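Probable manganase-dependent inorganic pyrophosphatase (Clostridium perfringens, PDB 3L31) probably hydrolyses inorganic pyrophosphate as a manganese-dependent family II enzyme, and its regulatory region, made of CBS and DRTGG domains, binds the inhibitor AMP. Local coordinates at residues N45-M50 with N224-S229; V196-L201 with Y217-E222; V207-T212 with G228-F233. One frame throughout, in Å; residues are numbered along the deposited sequence.

Contact 1: N45-M50 with N224-S229. With AMP (adenosine monophosphate), chain C.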
loop_
_atom_site.group_PDB
_atom_site.type_symbol
_atom_site.label_atom_id
_atom_site.label_comp_id
_atom_site.label_asym_id
_atom_site.label_seq_id
_atom_site.Cartn_x
_atom_site.Cartn_y
_atom_site.Cartn_z
ATOM N N ASN A 45 -3.195 28.698 5.140
ATOM C CA ASN A 45 -4.408 27.963 5.465
ATOM C C ASN A 45 -5.530 28.167 4.421
ATOM O O ASN A 45 -6.706 28.152 4.744
ATOM C CB ASN A 45 -4.879 28.339 6.876
ATOM C CG ASN A 45 -5.911 27.370 7.403
ATOM O OD1 ASN A 45 -5.799 26.150 7.192
ATOM N ND2 ASN A 45 -6.944 27.889 8.054
ATOM N N HIS A 46 -5.146 28.333 3.159
ATOM C CA HIS A 46 -6.085 28.248 2.011
ATOM C C HIS A 46 -6.084 26.848 1.383
ATOM O O HIS A 46 -5.041 26.165 1.311
ATOM C CB HIS A 46 -5.732 29.265 0.908
ATOM C CG HIS A 46 -6.041 30.686 1.262
ATOM N ND1 HIS A 46 -5.080 31.565 1.707
ATOM C CD2 HIS A 46 -7.209 31.384 1.228
ATOM C CE1 HIS A 46 -5.643 32.740 1.942
ATOM N NE2 HIS A 46 -6.930 32.659 1.647
ATOM N N LEU A 47 -7.260 26.430 0.933
ATOM C CA LEU A 47 -7.474 25.059 0.493
ATOM C C LEU A 47 -6.648 24.715 -0.719
ATOM O O LEU A 47 -6.762 25.313 -1.764
ATOM C CB LEU A 47 -8.990 24.788 0.195
ATOM C CG LEU A 47 -9.425 23.405 -0.285
ATOM C CD1 LEU A 47 -9.174 22.288 0.797
ATOM C CD2 LEU A 47 -10.882 23.402 -0.736
ATOM N N LEU A 48 -5.847 23.686 -0.582
ATOM C CA LEU A 48 -5.139 23.130 -1.717
ATOM C C LEU A 48 -5.743 21.811 -2.239
ATOM O O LEU A 48 -5.620 21.498 -3.401
ATOM C CB LEU A 48 -3.666 22.907 -1.353
ATOM C CG LEU A 48 -2.765 24.138 -1.195
ATOM C CD1 LEU A 48 -1.302 23.765 -0.823
ATOM C CD2 LEU A 48 -2.757 24.973 -2.478
ATOM N N GLY A 49 -6.377 20.999 -1.402
ATOM C CA GLY A 49 -6.695 19.656 -1.863
ATOM C C GLY A 49 -7.518 18.851 -0.914
ATOM O O GLY A 49 -7.746 19.284 0.198
ATOM N N MET A 50 -7.965 17.675 -1.366
ATOM C CA MET A 50 -8.451 16.651 -0.460
ATOM C C MET A 50 -7.637 15.406 -0.623
ATOM O O MET A 50 -7.246 15.038 -1.751
ATOM C CB MET A 50 -9.908 16.314 -0.662
ATOM C CG MET A 50 -10.863 17.442 -0.210
ATOM S SD MET A 50 -10.948 17.748 1.580
ATOM C CE MET A 50 -11.699 16.144 2.044
ATOM N N ASN A 224 -12.110 32.790 3.367
ATOM C CA ASN A 224 -11.554 31.718 2.529
ATOM C C ASN A 224 -10.611 30.751 3.199
ATOM O O ASN A 224 -9.860 30.072 2.514
ATOM C CB ASN A 224 -10.824 32.314 1.335
ATOM C CG ASN A 224 -11.486 31.966 0.060
ATOM O OD1 ASN A 224 -12.668 32.254 -0.126
ATOM N ND2 ASN A 224 -10.749 31.297 -0.829
ATOM N N LYS A 225 -10.629 30.706 4.525
ATOM C CA LYS A 225 -9.718 29.823 5.265
ATOM C C LYS A 225 -10.403 28.514 5.653
ATOM O O LYS A 225 -11.596 28.473 6.001
ATOM C CB LYS A 225 -9.160 30.499 6.520
ATOM C CG LYS A 225 -8.765 31.983 6.360
ATOM C CD LYS A 225 -7.260 32.173 6.077
ATOM C CE LYS A 225 -6.949 33.582 5.560
ATOM N NZ LYS A 225 -5.476 33.745 5.404
ATOM N N VAL A 226 -9.620 27.451 5.574
ATOM C CA VAL A 226 -10.087 26.120 5.943
ATOM C C VAL A 226 -10.310 25.997 7.443
ATOM O O VAL A 226 -9.389 26.135 8.244
ATOM C CB VAL A 226 -9.131 24.994 5.494
ATOM C CG1 VAL A 226 -9.602 23.697 6.074
ATOM C CG2 VAL A 226 -9.073 24.927 3.975
ATOM N N VAL A 227 -11.538 25.675 7.810
ATOM C CA VAL A 227 -11.898 25.641 9.212
ATOM C C VAL A 227 -12.097 24.237 9.730
ATOM O O VAL A 227 -12.067 23.980 10.944
ATOM C CB VAL A 227 -13.155 26.478 9.474
ATOM C CG1 VAL A 227 -14.039 25.778 10.474
ATOM C CG2 VAL A 227 -12.730 27.884 9.933
ATOM N N GLY A 228 -12.259 23.325 8.786
ATOM C CA GLY A 228 -12.561 21.929 9.092
ATOM C C GLY A 228 -13.200 21.196 7.927
ATOM O O GLY A 228 -12.950 21.536 6.757
ATOM N N SER A 229 -14.014 20.184 8.258
ATOM C CA SER A 229 -14.781 19.482 7.263
ATOM C C SER A 229 -16.093 18.869 7.793
ATOM O O SER A 229 -16.294 18.669 8.984
ATOM C CB SER A 229 -13.916 18.409 6.606
ATOM O OG SER A 229 -14.022 17.192 7.293
HETATM P P AMP C . -13.593 9.728 -1.077
HETATM O O1P AMP C . -15.078 9.698 -1.158
HETATM O O2P AMP C . -13.181 10.646 0.022
HETATM O O3P AMP C . -12.954 8.355 -1.031
HETATM O "O5'" AMP C . -12.990 10.483 -2.402
HETATM C "C5'" AMP C . -13.066 9.937 -3.745
HETATM C "C4'" AMP C . -12.135 10.713 -4.690
HETATM O "O4'" AMP C . -12.525 12.093 -4.698
HETATM C "C3'" AMP C . -10.710 10.766 -4.178
HETATM O "O3'" AMP C . -9.798 10.979 -5.258
HETATM C "C2'" AMP C . -10.661 11.993 -3.273
HETATM O "O2'" AMP C . -9.360 12.582 -3.216
HETATM C "C1'" AMP C . -11.608 12.945 -3.991
HETATM N N9 AMP C . -12.381 13.821 -3.087
HETATM C C8 AMP C . -12.638 13.536 -1.798
HETATM N N7 AMP C . -13.381 14.495 -1.209
HETATM C C5 AMP C . -13.594 15.429 -2.154
HETATM C C6 AMP C . -14.313 16.716 -2.201
HETATM N N6 AMP C . -14.930 17.143 -1.082
HETATM N N1 AMP C . -14.329 17.424 -3.370
HETATM C C2 AMP C . -13.689 16.942 -4.453
HETATM N N3 AMP C . -13.012 15.769 -4.487
HETATM C C4 AMP C . -12.957 14.977 -3.399
HETATM O O HOH W 1 -9.425 28.050 0.923
#
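N45 takes hold of V226 twice, with its own backbone and with its side chain. Its carbonyl O accepts V226 N at 3.1 Å in an almost straight bond (169° at the hydrogen), and its ND2 donates to V226 O at 3.0 Å, the donor standing 24° from the carbonyl plane. The clamp joins the two CBS motifs of a Bateman module: the turn between strands 37-41 and 47-52 meets the matching turn between strands 217-220 and 226-230. The two turns are built alike. N45 and N224 both have positive phi, D42 OD1 receives H46 N as D221 OD1 receives K225 N, and a classic beta bulge follows in each strand, at L48-G49 and at V227-G228. The match is not exact: V226 N bonds N45 O directly, whereas L47 N reaches N224 O through a water, which takes the hydrogen of L47 N at 2.7 Å and gives one to N224 O at 2.6 Å. In N45, CG lies anti to the backbone N (chi1 -166°), on the side of the carbonyl, which brings ND2 to V226 O while the carbonyl takes V226 N.

The H46 ring lies beside the turn at N224, with CD2 3.2 Å from N224 O and N224 CB in the ring plane at its edge. K225 NZ approaches obliquely to 3.6 Å from H46 CE1, while making a weak hydrogen bond to N44 O. A proton on both ring nitrogens would probably be disfavoured by that lysine. Further in, the contact turns apolar: V226 CG2 meets L47 CB at 3.8 Å, and L47 also lies on P218 and L193. Farther along strand 47-52, M50, its chain bent at chi2 and chi3, lies against the AMP base, its CG 3.9 Å from adenine C5.

Contact 2: V196-L201 with Y217-E222. With AMP (adenosine monophosphate), chain C.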
loop_
_atom_site.group_PDB
_atom_site.type_symbol
_atom_site.label_atom_id
_atom_site.label_comp_id
_atom_site.label_asym_id
_atom_site.label_seq_id
_atom_site.Cartn_x
_atom_site.Cartn_y
_atom_site.Cartn_z
ATOM N N VAL A 196 -17.465 23.782 1.227
ATOM C CA VAL A 196 -18.698 24.317 1.799
ATOM C C VAL A 196 -18.349 25.510 2.678
ATOM O O VAL A 196 -17.313 25.488 3.325
ATOM C CB VAL A 196 -19.438 23.189 2.567
ATOM C CG1 VAL A 196 -20.111 23.706 3.803
ATOM C CG2 VAL A 196 -20.451 22.531 1.668
ATOM N N SER A 197 -19.182 26.559 2.650
ATOM C CA SER A 197 -18.943 27.803 3.448
ATOM C C SER A 197 -19.621 27.774 4.805
ATOM O O SER A 197 -20.689 27.197 4.979
ATOM C CB SER A 197 -19.447 29.063 2.722
ATOM O OG SER A 197 -18.677 29.352 1.577
ATOM N N THR A 198 -18.997 28.427 5.767
ATOM C CA THR A 198 -19.586 28.508 7.103
ATOM C C THR A 198 -21.025 29.038 7.040
ATOM O O THR A 198 -21.877 28.662 7.849
ATOM C CB THR A 198 -18.752 29.386 8.049
ATOM O OG1 THR A 198 -18.248 30.531 7.332
ATOM C CG2 THR A 198 -17.603 28.572 8.627
ATOM N N ASP A 199 -21.299 29.860 6.038
ATOM C CA ASP A 199 -22.577 30.550 5.968
ATOM C C ASP A 199 -23.586 29.964 4.982
ATOM O O ASP A 199 -24.654 30.524 4.824
ATOM C CB ASP A 199 -22.374 32.026 5.644
ATOM C CG ASP A 199 -21.475 32.745 6.667
ATOM O OD1 ASP A 199 -20.365 32.235 6.975
ATOM O OD2 ASP A 199 -21.872 33.829 7.152
ATOM N N ASP A 200 -23.273 28.844 4.335
ATOM C CA ASP A 200 -24.237 28.227 3.424
ATOM C C ASP A 200 -25.361 27.648 4.268
ATOM O O ASP A 200 -25.131 27.159 5.377
ATOM C CB ASP A 200 -23.610 27.103 2.563
ATOM C CG ASP A 200 -22.669 27.620 1.452
ATOM O OD1 ASP A 200 -22.777 28.798 1.037
ATOM O OD2 ASP A 200 -21.814 26.824 0.990
ATOM N N LEU A 201 -26.577 27.684 3.725
ATOM C CA LEU A 201 -27.734 27.091 4.401
ATOM C C LEU A 201 -27.617 25.598 4.366
ATOM O O LEU A 201 -27.367 25.015 3.318
ATOM C CB LEU A 201 -29.081 27.474 3.744
ATOM C CG LEU A 201 -29.569 28.936 3.698
ATOM C CD1 LEU A 201 -31.053 28.911 3.345
ATOM C CD2 LEU A 201 -29.333 29.683 5.004
ATOM N N TYR A 217 -16.439 17.029 3.021
ATOM C CA TYR A 217 -16.371 18.300 2.330
ATOM C C TYR A 217 -15.732 19.324 3.230
ATOM O O TYR A 217 -16.196 19.541 4.364
ATOM C CB TYR A 217 -17.782 18.760 1.932
ATOM C CG TYR A 217 -18.489 17.740 1.067
ATOM C CD1 TYR A 217 -18.577 17.902 -0.329
ATOM C CD2 TYR A 217 -19.047 16.623 1.618
ATOM C CE1 TYR A 217 -19.211 16.933 -1.134
ATOM C CE2 TYR A 217 -19.655 15.653 0.823
ATOM C CZ TYR A 217 -19.760 15.836 -0.561
ATOM O OH TYR A 217 -20.388 14.864 -1.360
ATOM N N PRO A 218 -14.641 19.942 2.757
ATOM C CA PRO A 218 -13.987 20.979 3.535
ATOM C C PRO A 218 -14.870 22.167 3.712
ATOM O O PRO A 218 -15.552 22.583 2.777
ATOM C CB PRO A 218 -12.756 21.363 2.680
ATOM C CG PRO A 218 -13.022 20.834 1.342
ATOM C CD PRO A 218 -13.885 19.622 1.540
ATOM N N VAL A 219 -14.809 22.715 4.917
ATOM C CA VAL A 219 -15.596 23.883 5.317
ATOM C C VAL A 219 -14.687 25.040 5.347
ATOM O O VAL A 219 -13.653 24.952 5.994
ATOM C CB VAL A 219 -16.187 23.713 6.719
ATOM C CG1 VAL A 219 -16.654 25.034 7.254
ATOM C CG2 VAL A 219 -17.334 22.718 6.672
ATOM N N ILE A 220 -15.050 26.111 4.643
ATOM C CA ILE A 220 -14.209 27.307 4.570
ATOM C C ILE A 220 -14.951 28.527 5.089
ATOM O O ILE A 220 -16.158 28.687 4.875
ATOM C CB ILE A 220 -13.676 27.586 3.131
ATOM C CG1 ILE A 220 -14.812 27.774 2.127
ATOM C CG2 ILE A 220 -12.736 26.436 2.636
ATOM C CD1 ILE A 220 -14.355 28.480 0.830
ATOM N N ASP A 221 -14.231 29.374 5.812
ATOM C CA ASP A 221 -14.874 30.495 6.460
ATOM C C ASP A 221 -14.998 31.648 5.455
ATOM O O ASP A 221 -14.635 31.517 4.275
ATOM C CB ASP A 221 -14.182 30.899 7.778
ATOM C CG ASP A 221 -12.813 31.562 7.576
ATOM O OD1 ASP A 221 -12.578 32.199 6.530
ATOM O OD2 ASP A 221 -11.955 31.433 8.472
ATOM N N GLU A 222 -15.503 32.778 5.923
ATOM C CA GLU A 222 -15.858 33.861 4.996
ATOM C C GLU A 222 -14.604 34.577 4.481
ATOM O O GLU A 222 -14.666 35.292 3.503
ATOM C CB GLU A 222 -16.922 34.826 5.599
ATOM C CG GLU A 222 -16.408 35.866 6.613
ATOM C CD GLU A 222 -15.839 35.250 7.887
ATOM O OE1 GLU A 222 -16.117 34.052 8.154
ATOM O OE2 GLU A 222 -15.106 35.976 8.616
HETATM P P AMP C . -13.593 9.728 -1.077
HETATM O O1P AMP C . -15.078 9.698 -1.158
HETATM O O2P AMP C . -13.181 10.646 0.022
HETATM O O3P AMP C . -12.954 8.355 -1.031
HETATM O "O5'" AMP C . -12.990 10.483 -2.402
HETATM C "C5'" AMP C . -13.066 9.937 -3.745
HETATM C "C4'" AMP C . -12.135 10.713 -4.690
HETATM O "O4'" AMP C . -12.525 12.093 -4.698
HETATM C "C3'" AMP C . -10.710 10.766 -4.178
HETATM O "O3'" AMP C . -9.798 10.979 -5.258
HETATM C "C2'" AMP C . -10.661 11.993 -3.273
HETATM O "O2'" AMP C . -9.360 12.582 -3.216
HETATM C "C1'" AMP C . -11.608 12.945 -3.991
HETATM N N9 AMP C . -12.381 13.821 -3.087
HETATM C C8 AMP C . -12.638 13.536 -1.798
HETATM N N7 AMP C . -13.381 14.495 -1.209
HETATM C C5 AMP C . -13.594 15.429 -2.154
HETATM C C6 AMP C . -14.313 16.716 -2.201
HETATM N N6 AMP C . -14.930 17.143 -1.082
HETATM N N1 AMP C . -14.329 17.424 -3.370
HETATM C C2 AMP C . -13.689 16.942 -4.453
HETATM N N3 AMP C . -13.012 15.769 -4.487
HETATM C C4 AMP C . -12.957 14.977 -3.399
#
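V196 bonds strand 217-220 through both N and O, straddling V219: N donates to P218 O at 2.7 Å, and O accepts I220 N at the same distance. A third backbone bond, T198 N to I220 O, is longer at 3.0 Å and less straight. Beside these bonds, V196 CG1 meets V219 CG2 at 4.1 Å, on the face of the sheet where V205 of helix 202-210 and I230 also pack. This tight end is the parallel strand pair of a beta-alpha-beta unit, with helix 202-210 as the crossover, in the second CBS motif. At the pocket end of strand 217-220, P218 CD and Y217 CD1 approach AMP N6.

Past T198 the chains part. A type I turn from S197 to D200 is closed by D200 N to S197 O and braced by D200 OD2, which receives S197 N from well above the carboxylate plane (63°). T198 OG1, between the backbone N and the carbonyl carbon (chi1 39°), donates to D199 OD1 at 2.7 Å. T198 CG2 still packs on V219 CG1 at 3.9 Å and OG1 lies 3.5 Å from D221 CA; beyond them exposed E222 OE1 stays 4.8 Å from D199 OD1, like charges not in contact.

Contact 3: V207-T212 with G228-F233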
loop_
_atom_site.group_PDB
_atom_site.type_symbol
_atom_site.label_atom_id
_atom_site.label_comp_id
_atom_site.label_asym_id
_atom_site.label_seq_id
_atom_site.Cartn_x
_atom_site.Cartn_y
_atom_site.Cartn_z
ATOM N N VAL A 207 -28.412 19.598 -0.838
ATOM C CA VAL A 207 -28.496 19.424 -2.287
ATOM C C VAL A 207 -27.114 19.106 -2.834
ATOM O O VAL A 207 -26.895 18.048 -3.440
ATOM C CB VAL A 207 -29.072 20.665 -3.026
ATOM C CG1 VAL A 207 -28.960 20.488 -4.539
ATOM C CG2 VAL A 207 -30.532 20.901 -2.627
ATOM N N THR A 208 -26.188 20.023 -2.591
ATOM C CA THR A 208 -24.799 19.886 -3.073
ATOM C C THR A 208 -24.173 18.511 -2.756
ATOM O O THR A 208 -23.566 17.879 -3.626
ATOM C CB THR A 208 -23.892 21.035 -2.569
ATOM O OG1 THR A 208 -24.416 22.284 -3.034
ATOM C CG2 THR A 208 -22.429 20.865 -3.080
ATOM N N MET A 209 -24.358 18.048 -1.528
ATOM C CA MET A 209 -23.832 16.758 -1.105
ATOM C C MET A 209 -24.447 15.591 -1.868
ATOM O O MET A 209 -23.799 14.544 -2.023
ATOM C CB MET A 209 -24.048 16.523 0.392
ATOM C CG MET A 209 -23.155 17.381 1.292
ATOM S SD MET A 209 -22.954 16.681 2.969
ATOM C CE MET A 209 -21.987 17.979 3.750
ATOM N N SER A 210 -25.695 15.727 -2.317
ATOM C CA SER A 210 -26.360 14.582 -2.979
ATOM C C SER A 210 -25.901 14.443 -4.432
ATOM O O SER A 210 -26.148 13.437 -5.080
ATOM C CB SER A 210 -27.897 14.678 -2.914
ATOM O OG SER A 210 -28.389 15.513 -3.944
ATOM N N GLU A 211 -25.203 15.460 -4.911
ATOM C CA GLU A 211 -24.700 15.490 -6.289
ATOM C C GLU A 211 -23.471 14.601 -6.482
ATOM O O GLU A 211 -23.205 14.137 -7.601
ATOM C CB GLU A 211 -24.360 16.928 -6.710
ATOM C CG GLU A 211 -25.599 17.833 -6.846
ATOM C CD GLU A 211 -25.247 19.325 -6.821
ATOM O OE1 GLU A 211 -24.048 19.658 -6.996
ATOM O OE2 GLU A 211 -26.167 20.160 -6.606
ATOM N N THR A 212 -22.746 14.377 -5.378
ATOM C CA THR A 212 -21.497 13.584 -5.369
ATOM C C THR A 212 -21.462 12.588 -4.222
ATOM O O THR A 212 -22.333 12.568 -3.385
ATOM C CB THR A 212 -20.233 14.476 -5.263
ATOM O OG1 THR A 212 -20.341 15.365 -4.134
ATOM C CG2 THR A 212 -20.036 15.281 -6.541
ATOM N N GLY A 228 -12.259 23.325 8.786
ATOM C CA GLY A 228 -12.561 21.929 9.092
ATOM C C GLY A 228 -13.200 21.196 7.927
ATOM O O GLY A 228 -12.950 21.536 6.757
ATOM N N SER A 229 -14.014 20.184 8.258
ATOM C CA SER A 229 -14.781 19.482 7.263
ATOM C C SER A 229 -16.093 18.869 7.793
ATOM O O SER A 229 -16.294 18.669 8.984
ATOM C CB SER A 229 -13.916 18.409 6.606
ATOM O OG SER A 229 -14.022 17.192 7.293
ATOM N N ILE A 230 -16.974 18.584 6.860
ATOM C CA ILE A 230 -18.296 18.086 7.182
ATOM C C ILE A 230 -18.658 16.813 6.431
ATOM O O ILE A 230 -18.251 16.597 5.299
ATOM C CB ILE A 230 -19.353 19.152 6.825
ATOM C CG1 ILE A 230 -19.576 20.081 8.002
ATOM C CG2 ILE A 230 -20.690 18.522 6.576
ATOM C CD1 ILE A 230 -20.786 19.661 8.837
ATOM N N ALA A 231 -19.461 15.974 7.055
ATOM C CA ALA A 231 -19.975 14.808 6.346
ATOM C C ALA A 231 -21.479 14.764 6.453
ATOM O O ALA A 231 -22.068 15.481 7.246
ATOM C CB ALA A 231 -19.344 13.546 6.871
ATOM N N ARG A 232 -22.081 13.958 5.586
ATOM C CA ARG A 232 -23.518 13.693 5.600
ATOM C C ARG A 232 -23.977 13.455 7.038
ATOM O O ARG A 232 -25.073 13.844 7.430
ATOM C CB ARG A 232 -23.882 12.491 4.699
ATOM C CG ARG A 232 -24.023 12.861 3.228
ATOM C CD ARG A 232 -24.027 11.675 2.261
ATOM N NE ARG A 232 -23.566 12.080 0.925
ATOM C CZ ARG A 232 -22.270 12.119 0.565
ATOM N NH1 ARG A 232 -21.323 11.759 1.434
ATOM N NH2 ARG A 232 -21.903 12.520 -0.654
ATOM N N PHE A 233 -23.092 12.847 7.819
ATOM C CA PHE A 233 -23.384 12.443 9.205
ATOM C C PHE A 233 -23.661 13.615 10.141
ATOM O O PHE A 233 -24.297 13.455 11.164
ATOM C CB PHE A 233 -22.230 11.602 9.787
ATOM C CG PHE A 233 -22.348 11.350 11.277
ATOM C CD1 PHE A 233 -23.001 10.211 11.762
ATOM C CD2 PHE A 233 -21.807 12.239 12.198
ATOM C CE1 PHE A 233 -23.106 9.964 13.137
ATOM C CE2 PHE A 233 -21.915 11.999 13.585
ATOM C CZ PHE A 233 -22.559 10.859 14.046
#
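The guanidinium of R232 meets M209 and T212 with its edge, two backbone carbonyls coming close to its plane. Both use one nitrogen: NH2 donates to M209 O at 3.1 Å, with that oxygen 26° out of the guanidinium plane, and to T212 O at 2.8 Å, where the bond is bent to 122° and weak. The other terminal nitrogen, NH1, is bonded to Y214 O, and the group thereby links a carbonyl of the helix, M209 O, with two of the following connection, T212 O and Y214 O. Y217 OH also comes close to NH2, and F233 of the second subunit packs on the arginine. A positive group beside carbonyls near the C-terminal end of a helix would probably interact well with the helix dipole.

The stem of R232 runs extended from CG to NE, sliding past M209 in the opposite direction, with M209 SD 4.0 Å from R232 CG. The same sulfur lies 3.9 Å from the backbone R232 N. In M209, CG stands beside the backbone N (chi1 -72°) and the chain is straight beyond it; that carries the thioether from the helix across to the strand. Its CE ends on I230 CG2 at a modelled spacing too short for two carbons, so the exact fit there is doubtful. Y217 and L235 also touch M209, and I230 lies against V219.

T212 OG1 is bonded to Y217 OH, and the T212 side chain lies about 6 Å from AMP at the nearest atoms. Helix 202-210 packed through M209 against I230-R232, with an arginine just after strand 226-230 tying back to the helix exit, belongs to the alpha/beta core of the second CBS motif, next to its AMP pocket.

Overall arrangement
Strand 217-220 is the middle of a three-stranded sheet and connects all three contacts. Contacts 1 and 2, with centres about 10 Å apart, join where V219 N meets G228 O and V227 N meets V219 O, each at 2.9 Å. Contacts 2 and 3, centres about 11 Å apart, are linked by I230 N to Y217 O and Y217 OH to T212 OG1, each at 2.8 Å. Contacts 1 and 3, centres about 15 Å apart, share only G228 and S229. M50, Y217 and P218 bring contacts 1 and 2 to AMP, and M50 SD touches P218 CD. Further AMP hydrogen bonds come from N55, S52, T189, V194 and N216 of this chain, and from K36 of the second subunit.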